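Local coordinates for protein PurR transcriptional regulator (Vibrio parahaemolyticus, PDB 3D8U) that probably regulates transcription as a LacI/PurR-family DNA-binding protein, with a two-lobed domain of the kind that binds small effectors in relatives, at residues B[229-234]-B[267-272]; B[188-193]-B[213-218]; B[62-67]-B[86-91]; B[22-27]-B[239-244]. One frame throughout, in Å; residues are numbered along the deposited sequence.

Contact 1 of 4, residues B[229-234]-B[267-272]; sequences LTSAEF and KRRAST
Arg269 and Thr230 carry this contact, set on a short antiparallel beta ribbon (strands 231-233 and 265-267) in the second lobe of a periplasmic-binding-protein-like fold. Extended from CG to NE (chi2 -176°), Arg269 lays CD and NE along the Leu229 carbonyl. NE donates to Leu229 O at 2.8 Å; the oxygen sits at the guanidinium edge, close to its plane, but the donor stands well above the plane of the carbonyl. Farther out, Arg269 NH2 forms a salt bridge to Glu233 OE2 at 2.8 Å. Here the side chains cross at about a right angle, carboxylate and guanidinium are turned 40° apart, and the hydrogen bond itself is weak. Lys267 CB lies over one face of the guanidinium, offset toward its rim, while Lys267 CG packs 3.5 Å from Glu233 OE2.

At the other end Thr230 turns OG1 away from its carbonyl carbon (chi1 -72°). That hydroxyl accepts Arg269 N at 2.8 Å and shares a hydrogen bond with Thr272 OG1, which also binds His114 NE2. The two threonines cross nearly perpendicularly, with Thr272 CG2 against Thr230 CB. In the ribbon, Ser231 N donates to Lys267 O. Ser271 OG bridges two backbones: it bonds to Ile213 O of strand 212-215 and accepts Thr230 N at 3.0 Å.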
# COMPACT_ATOMS: atom_id res chain seq x y z
N LEU B 229 7.07 17.72 -0.67
CA LEU B 229 7.98 17.48 -1.78
C LEU B 229 7.45 17.44 -3.19
O LEU B 229 6.45 16.79 -3.49
CB LEU B 229 8.93 16.29 -1.50
CG LEU B 229 8.50 15.12 -0.64
CD1 LEU B 229 7.29 14.47 -1.29
CD2 LEU B 229 9.69 14.17 -0.49
N THR B 230 8.18 18.15 -4.03
CA THR B 230 7.96 18.16 -5.46
C THR B 230 7.91 16.75 -5.98
O THR B 230 8.86 16.00 -5.84
CB THR B 230 9.11 18.90 -6.15
OG1 THR B 230 9.00 20.30 -5.87
CG2 THR B 230 9.10 18.68 -7.65
N SER B 231 6.82 16.38 -6.61
CA SER B 231 6.76 15.07 -7.21
C SER B 231 5.81 14.98 -8.39
O SER B 231 4.98 15.86 -8.64
CB SER B 231 6.24 14.12 -6.17
OG SER B 231 4.88 13.94 -6.46
N ALA B 232 5.93 13.86 -9.07
CA ALA B 232 5.14 13.56 -10.24
C ALA B 232 3.96 12.76 -9.81
O ALA B 232 4.12 11.84 -9.02
CB ALA B 232 5.96 12.76 -11.20
N GLU B 233 2.78 13.09 -10.31
CA GLU B 233 1.59 12.37 -9.92
C GLU B 233 0.90 11.78 -11.11
O GLU B 233 1.12 12.25 -12.21
CB GLU B 233 0.65 13.28 -9.15
CG GLU B 233 1.18 13.59 -7.76
CD GLU B 233 0.23 14.42 -6.98
OE1 GLU B 233 -0.92 14.58 -7.42
OE2 GLU B 233 0.62 14.93 -5.92
N PHE B 234 0.11 10.74 -10.90
CA PHE B 234 -0.58 10.06 -11.98
C PHE B 234 -2.00 9.81 -11.50
O PHE B 234 -2.26 9.85 -10.32
CB PHE B 234 0.08 8.72 -12.32
CG PHE B 234 1.58 8.79 -12.54
CD1 PHE B 234 2.10 8.91 -13.82
CD2 PHE B 234 2.46 8.70 -11.47
CE1 PHE B 234 3.46 8.96 -14.02
CE2 PHE B 234 3.82 8.77 -11.66
CZ PHE B 234 4.33 8.89 -12.94
N LYS B 267 3.57 18.37 -9.78
CA LYS B 267 3.39 19.21 -8.58
C LYS B 267 4.70 19.78 -8.00
O LYS B 267 5.46 19.07 -7.30
CB LYS B 267 2.70 18.37 -7.47
CG LYS B 267 1.38 17.75 -7.88
CD LYS B 267 0.43 18.84 -8.41
CE LYS B 267 -0.70 18.24 -9.21
NZ LYS B 267 -1.84 19.22 -9.26
N ARG B 268 4.97 21.05 -8.29
CA ARG B 268 6.17 21.72 -7.78
C ARG B 268 5.89 22.15 -6.36
O ARG B 268 4.98 22.92 -6.14
CB ARG B 268 6.48 22.94 -8.62
CG ARG B 268 6.74 22.64 -10.09
CD ARG B 268 6.10 23.68 -11.00
NE ARG B 268 6.77 23.71 -12.30
CZ ARG B 268 6.51 22.88 -13.31
NH1 ARG B 268 7.19 22.99 -14.44
NH2 ARG B 268 5.56 21.94 -13.20
N ARG B 269 6.64 21.63 -5.38
CA ARG B 269 6.47 22.04 -3.97
C ARG B 269 7.79 22.46 -3.35
O ARG B 269 8.72 22.82 -4.07
CB ARG B 269 5.87 20.92 -3.13
CG ARG B 269 4.97 20.02 -3.88
CD ARG B 269 4.41 19.10 -2.88
NE ARG B 269 3.87 17.88 -3.45
CZ ARG B 269 2.63 17.76 -3.92
NH1 ARG B 269 1.80 18.80 -3.91
NH2 ARG B 269 2.24 16.59 -4.40
N ALA B 270 7.90 22.40 -2.01
CA ALA B 270 9.08 22.97 -1.35
C ALA B 270 10.38 22.34 -1.80
O ALA B 270 11.31 23.06 -2.15
CB ALA B 270 8.96 22.92 0.12
N SER B 271 10.44 21.01 -1.84
CA SER B 271 11.73 20.34 -1.91
C SER B 271 12.52 20.61 -3.20
O SER B 271 13.65 20.10 -3.37
CB SER B 271 11.55 18.85 -1.75
OG SER B 271 10.94 18.33 -2.91
N THR B 272 11.93 21.39 -4.13
CA THR B 272 12.71 21.89 -5.26
C THR B 272 12.64 23.37 -5.45
O THR B 272 12.95 23.84 -6.53
CB THR B 272 12.39 21.23 -6.63
OG1 THR B 272 11.06 21.57 -7.04
CG2 THR B 272 12.56 19.75 -6.57

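Contact 2 of 4, residues B[188-193]-B[213-218]; sequences SHEEIA and IICLEG
Glu190 and Cys215 meet inside a beta-alpha-beta unit, strand 184-187, helix 190-203 and strand 212-215, where the first turn of the helix rests beside the C-terminal end of the last strand. The Glu190 side chain leaves the helix with CG opposite the backbone N (chi1 -158°) and then runs extended along the turn at 217-218. Its CB lies 3.6 Å from Glu217 O, with Cys215 SG on hand at 3.8 Å. CG is about equally far from Cys215 SG and Gly218 CA, which both lie on the same side of it, and CD keeps to the same glycine. At the tip, OE2 passes 3.6 Å from Gly218 C, and it accepts hydrogen bonds from Ser219 N and Gly222 N, two backbone N-H groups at the start of the next short helix, 220-223.

Cys215 serves both segments. Its SG accepts Glu217 N in a nearly straight bond (167°) that spans the turn after the strand, and touches Glu190 CA from the strand side. One helical turn on, Ala193 CB covers Cys215 CB and Ile213 CG2, closing the apolar part of the junction.

His189 is the N-cap residue of the helix; its ND1 shares a hydrogen bond with Ser188 OG, while NE2 bonds to Glu15 of the other lobe. This strand end therefore faces the other lobe, consistent with a place at the cleft where relatives bind their effector. Leu216 CB lies 3.5 Å from Ser188 O.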
# COMPACT_ATOMS: atom_id res chain seq x y z
N SER B 188 12.82 7.03 -7.09
CA SER B 188 11.89 6.29 -7.91
C SER B 188 10.48 6.21 -7.28
O SER B 188 9.48 6.10 -8.02
CB SER B 188 12.41 4.90 -8.15
OG SER B 188 12.17 4.11 -7.01
N HIS B 189 10.42 6.27 -5.95
CA HIS B 189 9.23 5.92 -5.20
C HIS B 189 9.06 6.83 -4.01
O HIS B 189 10.03 7.37 -3.47
CB HIS B 189 9.35 4.53 -4.61
CG HIS B 189 9.05 3.43 -5.56
ND1 HIS B 189 9.82 3.20 -6.68
CD2 HIS B 189 8.08 2.49 -5.56
CE1 HIS B 189 9.32 2.16 -7.33
NE2 HIS B 189 8.27 1.71 -6.67
N GLU B 190 7.83 6.95 -3.55
CA GLU B 190 7.52 7.88 -2.49
C GLU B 190 8.08 7.46 -1.14
O GLU B 190 8.52 8.32 -0.37
CB GLU B 190 6.03 8.11 -2.42
CG GLU B 190 5.61 9.38 -1.76
CD GLU B 190 4.16 9.35 -1.44
OE1 GLU B 190 3.68 8.26 -1.02
OE2 GLU B 190 3.50 10.39 -1.63
N GLU B 191 8.06 6.16 -0.84
CA GLU B 191 8.74 5.63 0.39
C GLU B 191 10.21 6.03 0.43
O GLU B 191 10.72 6.47 1.44
CB GLU B 191 8.64 4.12 0.48
CG GLU B 191 7.23 3.64 0.54
CD GLU B 191 6.81 2.83 -0.68
OE1 GLU B 191 6.94 3.29 -1.86
OE2 GLU B 191 6.29 1.72 -0.43
N ILE B 192 10.86 5.91 -0.72
CA ILE B 192 12.25 6.25 -0.85
C ILE B 192 12.51 7.72 -0.51
O ILE B 192 13.38 8.05 0.29
CB ILE B 192 12.70 5.91 -2.26
CG1 ILE B 192 12.59 4.40 -2.43
CG2 ILE B 192 14.09 6.45 -2.53
CD1 ILE B 192 12.58 3.89 -3.85
N ALA B 193 11.72 8.60 -1.10
CA ALA B 193 11.91 10.01 -0.95
C ALA B 193 11.65 10.39 0.48
O ALA B 193 12.18 11.37 0.97
CB ALA B 193 10.96 10.74 -1.85
N ILE B 213 14.91 17.59 -3.35
CA ILE B 213 14.40 16.22 -3.51
C ILE B 213 13.24 16.17 -4.50
O ILE B 213 12.36 17.05 -4.50
CB ILE B 213 13.97 15.59 -2.13
CG1 ILE B 213 15.19 15.26 -1.25
CG2 ILE B 213 13.17 14.31 -2.33
CD1 ILE B 213 14.84 14.95 0.23
N ILE B 214 13.17 15.13 -5.31
CA ILE B 214 12.00 15.02 -6.19
C ILE B 214 11.55 13.57 -6.35
O ILE B 214 12.37 12.69 -6.64
CB ILE B 214 12.27 15.71 -7.57
CG1 ILE B 214 10.94 15.85 -8.33
CG2 ILE B 214 13.42 14.99 -8.36
CD1 ILE B 214 11.06 16.13 -9.78
N CYS B 215 10.27 13.31 -6.15
CA CYS B 215 9.79 11.93 -6.12
C CYS B 215 9.15 11.60 -7.43
O CYS B 215 8.50 12.45 -8.02
CB CYS B 215 8.78 11.73 -5.01
SG CYS B 215 7.93 10.13 -5.07
N LEU B 216 9.32 10.38 -7.90
CA LEU B 216 8.86 10.05 -9.25
C LEU B 216 7.42 9.53 -9.32
O LEU B 216 6.89 9.27 -10.40
CB LEU B 216 9.81 9.01 -9.86
CG LEU B 216 10.78 9.43 -10.97
CD1 LEU B 216 11.19 10.90 -10.94
CD2 LEU B 216 12.01 8.52 -10.96
N GLU B 217 6.79 9.37 -8.15
CA GLU B 217 5.45 8.81 -8.04
C GLU B 217 4.88 9.17 -6.70
O GLU B 217 4.74 8.32 -5.82
CB GLU B 217 5.45 7.28 -8.23
CG GLU B 217 4.07 6.70 -8.50
CD GLU B 217 3.90 5.22 -8.09
OE1 GLU B 217 4.55 4.76 -7.09
OE2 GLU B 217 3.09 4.52 -8.76
N GLY B 218 4.59 10.45 -6.51
CA GLY B 218 4.03 10.95 -5.25
C GLY B 218 2.55 10.72 -5.07
O GLY B 218 1.80 10.45 -6.00

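Contact 3 of 4, residues B[62-67]-B[86-91]; sequences GVVLFG and LEIAEL
Leu86 lines up with Val64 near the start of two neighbouring parallel strands, 63-66 and 85-88, joined through helix 72-80 as a beta-alpha-beta crossover in the five-stranded sheet of the first lobe. Its N donates to Val63 O at 3.2 Å and its O accepts Leu65 N, the staggered bonding of parallel strands. Leu86 CB packs 4.0 Å from Val64 CB on the face that also carries Phe66 and Ile88.

Glu87 turns to the other face, with Leu65. Its CG lies 3.5 Å from Gly67 O, whereas the carboxylate reaches on to Ser93 OG, so the acid is held by the loop that follows the strand.

Ile88 has the largest share of the contact. Its N donates to Leu65 O at 2.7 Å, and its O accepts Gly67 N, the last rung. With CG1 opposite its own carbonyl carbon (chi1 -44°), the side chain lies alongside Phe66, both pointing the same way: CG1 stands 3.7 Å from the centroid of the Phe66 ring, 8° off the normal, a CH-pi contact over the face. CD1 reaches back to Val64 CG2. Phe21 of helix 16-32 meets the Phe66 ring edge-to-face and also touches Ile88.

Past the strand, Ala89 still faces Gly67, its CB 3.8 Å from Gly67 C.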
# COMPACT_ATOMS: atom_id res chain seq x y z
N GLY B 62 -12.70 -11.31 -21.53
CA GLY B 62 -11.32 -10.93 -21.77
C GLY B 62 -10.53 -10.93 -20.48
O GLY B 62 -11.11 -11.01 -19.40
N VAL B 63 -9.21 -10.83 -20.59
CA VAL B 63 -8.34 -10.81 -19.43
C VAL B 63 -7.36 -9.63 -19.53
O VAL B 63 -6.92 -9.27 -20.62
CB VAL B 63 -7.59 -12.16 -19.26
CG1 VAL B 63 -7.01 -12.65 -20.58
CG2 VAL B 63 -6.52 -12.09 -18.17
N VAL B 64 -7.02 -9.04 -18.38
CA VAL B 64 -6.13 -7.87 -18.36
C VAL B 64 -4.93 -8.10 -17.46
O VAL B 64 -5.07 -8.55 -16.33
CB VAL B 64 -6.91 -6.56 -18.03
CG1 VAL B 64 -7.98 -6.82 -17.01
CG2 VAL B 64 -5.98 -5.47 -17.55
N LEU B 65 -3.74 -7.78 -17.99
CA LEU B 65 -2.47 -8.13 -17.35
C LEU B 65 -1.49 -6.96 -17.24
O LEU B 65 -1.40 -6.12 -18.13
CB LEU B 65 -1.78 -9.24 -18.13
CG LEU B 65 -2.49 -10.59 -18.29
CD1 LEU B 65 -1.51 -11.56 -18.92
CD2 LEU B 65 -3.00 -11.12 -16.96
N PHE B 66 -0.75 -6.95 -16.14
CA PHE B 66 0.28 -5.96 -15.93
C PHE B 66 1.60 -6.44 -16.50
O PHE B 66 1.87 -7.65 -16.53
CB PHE B 66 0.42 -5.70 -14.44
CG PHE B 66 -0.68 -4.86 -13.88
CD1 PHE B 66 -0.44 -3.57 -13.46
CD2 PHE B 66 -1.98 -5.36 -13.81
CE1 PHE B 66 -1.46 -2.76 -12.95
CE2 PHE B 66 -3.01 -4.57 -13.32
CZ PHE B 66 -2.75 -3.26 -12.88
N GLY B 67 2.42 -5.50 -16.97
CA GLY B 67 3.75 -5.81 -17.51
C GLY B 67 3.73 -6.43 -18.89
O GLY B 67 2.74 -7.03 -19.31
N LEU B 86 -5.52 -6.94 -22.32
CA LEU B 86 -5.03 -5.58 -22.03
C LEU B 86 -3.80 -5.56 -21.10
O LEU B 86 -3.91 -5.80 -19.89
CB LEU B 86 -6.14 -4.70 -21.46
CG LEU B 86 -6.11 -3.17 -21.64
CD1 LEU B 86 -7.12 -2.52 -20.71
CD2 LEU B 86 -4.76 -2.56 -21.39
N GLU B 87 -2.64 -5.27 -21.66
CA GLU B 87 -1.45 -5.08 -20.85
C GLU B 87 -1.47 -3.68 -20.25
O GLU B 87 -1.67 -2.70 -20.95
CB GLU B 87 -0.19 -5.32 -21.68
CG GLU B 87 0.19 -6.81 -21.76
CD GLU B 87 1.05 -7.18 -22.98
OE1 GLU B 87 0.84 -6.59 -24.07
OE2 GLU B 87 1.90 -8.08 -22.84
N ILE B 88 -1.31 -3.59 -18.93
CA ILE B 88 -1.01 -2.31 -18.32
C ILE B 88 0.50 -2.23 -18.40
O ILE B 88 1.22 -2.73 -17.53
CB ILE B 88 -1.49 -2.18 -16.86
CG1 ILE B 88 -2.91 -2.73 -16.67
CG2 ILE B 88 -1.38 -0.73 -16.40
CD1 ILE B 88 -4.01 -2.13 -17.58
N ALA B 89 0.96 -1.63 -19.49
CA ALA B 89 2.35 -1.64 -19.87
C ALA B 89 2.59 -0.56 -20.93
O ALA B 89 1.64 -0.10 -21.58
CB ALA B 89 2.74 -3.03 -20.40
N GLU B 90 3.86 -0.16 -21.09
CA GLU B 90 4.26 0.95 -21.97
C GLU B 90 4.29 0.48 -23.40
O GLU B 90 3.67 1.08 -24.27
CB GLU B 90 5.65 1.48 -21.58
CG GLU B 90 5.74 1.94 -20.11
CD GLU B 90 7.15 2.28 -19.65
OE1 GLU B 90 7.92 1.35 -19.32
OE2 GLU B 90 7.48 3.49 -19.60
N LEU B 91 5.04 -0.59 -23.62
CA LEU B 91 5.05 -1.30 -24.88
C LEU B 91 4.28 -2.60 -24.66
O LEU B 91 4.15 -3.05 -23.52
CB LEU B 91 6.50 -1.56 -25.33
CG LEU B 91 7.37 -2.70 -24.76
CD1 LEU B 91 8.81 -2.58 -25.32
CD2 LEU B 91 7.39 -2.79 -23.23

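Contact 4 of 4, residues B[22-27]-B[239-244]; sequences LPSFQQ and MGTKAA
A chi1 of -174° sets CG of Phe25 opposite its backbone N and carries the ring from the flank of helix 16-32 toward Gly240 and Ala244, while Ser24, at chi1 79°, holds OG between its backbone N and carbonyl carbon, aimed at the same neighbour. The two helical segments cross at -40° with axes only 7.2 Å apart. Gly240 makes this close approach possible: it has no side chain on the face turned to the partner, and its CA comes 4.2 Å from Phe25 CA. Ser24 OG occupies that place, 3.3 Å from Gly240 CA, and donates a hydrogen bond to Glu237 O one turn earlier, which ties the helices together by a polar link inside the packed interface.

The Phe25 ring meets helix 236-251 by one edge. CD1 lies 3.4 Å from Gly240 O, and CE1 is 3.5 Å from Ala244 N; both backbone atoms lie near the ring plane. The methyl groups of Ala243 and Ala244 complete the fit, Ala243 CB at 3.8 Å from Phe25 CE1. Thr241 CG2 packs 3.8 Å from Ser24 O.

Leu22, Pro23 and Gln26 pack on Tyr40, Asp42 and Gln47 of the second subunit, which puts helix 16-32 in the subunit interface. Both helices cover the first-lobe sheet: Phe25 packs on strands 6-10 and 36-40 and stacks with Phe21, and Ala243 reaches Leu86 on strand 85-88.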
# COMPACT_ATOMS: atom_id res chain seq x y z
N LEU B 22 -7.33 -0.62 -9.21
CA LEU B 22 -8.38 -1.61 -8.91
C LEU B 22 -9.83 -1.15 -8.62
O LEU B 22 -10.77 -1.72 -9.19
CB LEU B 22 -7.92 -2.55 -7.79
CG LEU B 22 -7.70 -4.01 -8.14
CD1 LEU B 22 -8.96 -4.81 -7.94
CD2 LEU B 22 -7.20 -4.16 -9.56
N PRO B 23 -10.04 -0.17 -7.72
CA PRO B 23 -11.42 0.07 -7.31
C PRO B 23 -12.27 0.82 -8.34
O PRO B 23 -13.50 0.73 -8.30
CB PRO B 23 -11.29 0.87 -6.00
CG PRO B 23 -9.84 1.00 -5.73
CD PRO B 23 -9.12 0.75 -7.02
N SER B 24 -11.63 1.56 -9.24
CA SER B 24 -12.39 2.23 -10.29
C SER B 24 -12.43 1.35 -11.53
O SER B 24 -13.25 1.55 -12.42
CB SER B 24 -11.83 3.62 -10.61
OG SER B 24 -10.68 3.57 -11.44
N PHE B 25 -11.54 0.36 -11.56
CA PHE B 25 -11.59 -0.67 -12.58
C PHE B 25 -12.67 -1.65 -12.21
O PHE B 25 -13.22 -2.32 -13.07
CB PHE B 25 -10.25 -1.38 -12.71
CG PHE B 25 -10.19 -2.37 -13.85
CD1 PHE B 25 -10.03 -1.95 -15.16
CD2 PHE B 25 -10.29 -3.73 -13.60
CE1 PHE B 25 -9.97 -2.87 -16.21
CE2 PHE B 25 -10.24 -4.65 -14.65
CZ PHE B 25 -10.08 -4.22 -15.95
N GLN B 26 -12.97 -1.76 -10.92
CA GLN B 26 -14.09 -2.57 -10.47
C GLN B 26 -15.38 -1.83 -10.80
O GLN B 26 -16.26 -2.40 -11.45
CB GLN B 26 -14.01 -2.90 -8.97
CG GLN B 26 -15.17 -3.76 -8.42
CD GLN B 26 -14.92 -5.27 -8.45
OE1 GLN B 26 -14.04 -5.79 -7.75
NE2 GLN B 26 -15.72 -5.99 -9.23
N GLN B 27 -15.49 -0.56 -10.37
CA GLN B 27 -16.73 0.23 -10.55
C GLN B 27 -17.21 0.22 -11.99
O GLN B 27 -18.32 -0.21 -12.29
CB GLN B 27 -16.55 1.69 -10.11
CG GLN B 27 -16.50 1.94 -8.60
CD GLN B 27 -15.89 3.32 -8.25
OE1 GLN B 27 -14.93 3.79 -8.91
NE2 GLN B 27 -16.44 3.96 -7.22
N MSE B 239 -7.14 5.81 -15.20
CA MSE B 239 -6.63 4.64 -15.89
C MSE B 239 -7.50 3.43 -15.59
O MSE B 239 -7.82 2.66 -16.49
CB MSE B 239 -5.21 4.38 -15.44
CG MSE B 239 -4.54 3.19 -16.05
SE MSE B 239 -2.64 3.42 -15.76
CE MSE B 239 -2.28 1.80 -14.72
N GLY B 240 -7.89 3.28 -14.34
CA GLY B 240 -8.89 2.30 -13.95
C GLY B 240 -10.10 2.33 -14.88
O GLY B 240 -10.36 1.36 -15.59
N THR B 241 -10.83 3.44 -14.91
CA THR B 241 -11.98 3.54 -15.82
C THR B 241 -11.59 3.40 -17.29
O THR B 241 -12.28 2.72 -18.04
CB THR B 241 -12.88 4.78 -15.60
OG1 THR B 241 -12.19 5.78 -14.84
CG2 THR B 241 -14.08 4.39 -14.81
N LYS B 242 -10.47 3.99 -17.69
CA LYS B 242 -10.08 3.99 -19.09
C LYS B 242 -9.69 2.60 -19.58
O LYS B 242 -10.03 2.21 -20.69
CB LYS B 242 -8.99 5.02 -19.38
CG LYS B 242 -9.43 6.43 -19.02
CD LYS B 242 -9.34 7.41 -20.18
CE LYS B 242 -10.36 8.56 -20.01
NZ LYS B 242 -10.27 9.60 -21.09
N ALA B 243 -9.00 1.86 -18.73
CA ALA B 243 -8.70 0.46 -19.01
C ALA B 243 -10.01 -0.28 -19.24
O ALA B 243 -10.23 -0.86 -20.31
CB ALA B 243 -7.94 -0.16 -17.87
N ALA B 244 -10.88 -0.24 -18.25
CA ALA B 244 -12.19 -0.86 -18.37
C ALA B 244 -12.89 -0.49 -19.68
O ALA B 244 -13.39 -1.36 -20.39
CB ALA B 244 -13.05 -0.51 -17.17

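The four contacts divide between the two lobes. Contacts 1 and 2, with centres 9 Å apart, touch directly: 229-234 and 267-272 back onto the edge strand 212-215 of the four-stranded sheet. Contacts 3 and 4, with centres 13 Å apart, share the first lobe, where helices 16-32 and 236-251 lie on strands 63-66 and 85-88. Across the lobes the centres lie 24 to 28 Å apart without touching. Along the chain, contacts 2 and 3 are nested inside contact 4, and contact 1 interlocks with it: after strand 231-233 the chain crosses to supply helix 236-251, then returns. This interweaving joins the lobes, as in periplasmic-binding-protein-like regulators.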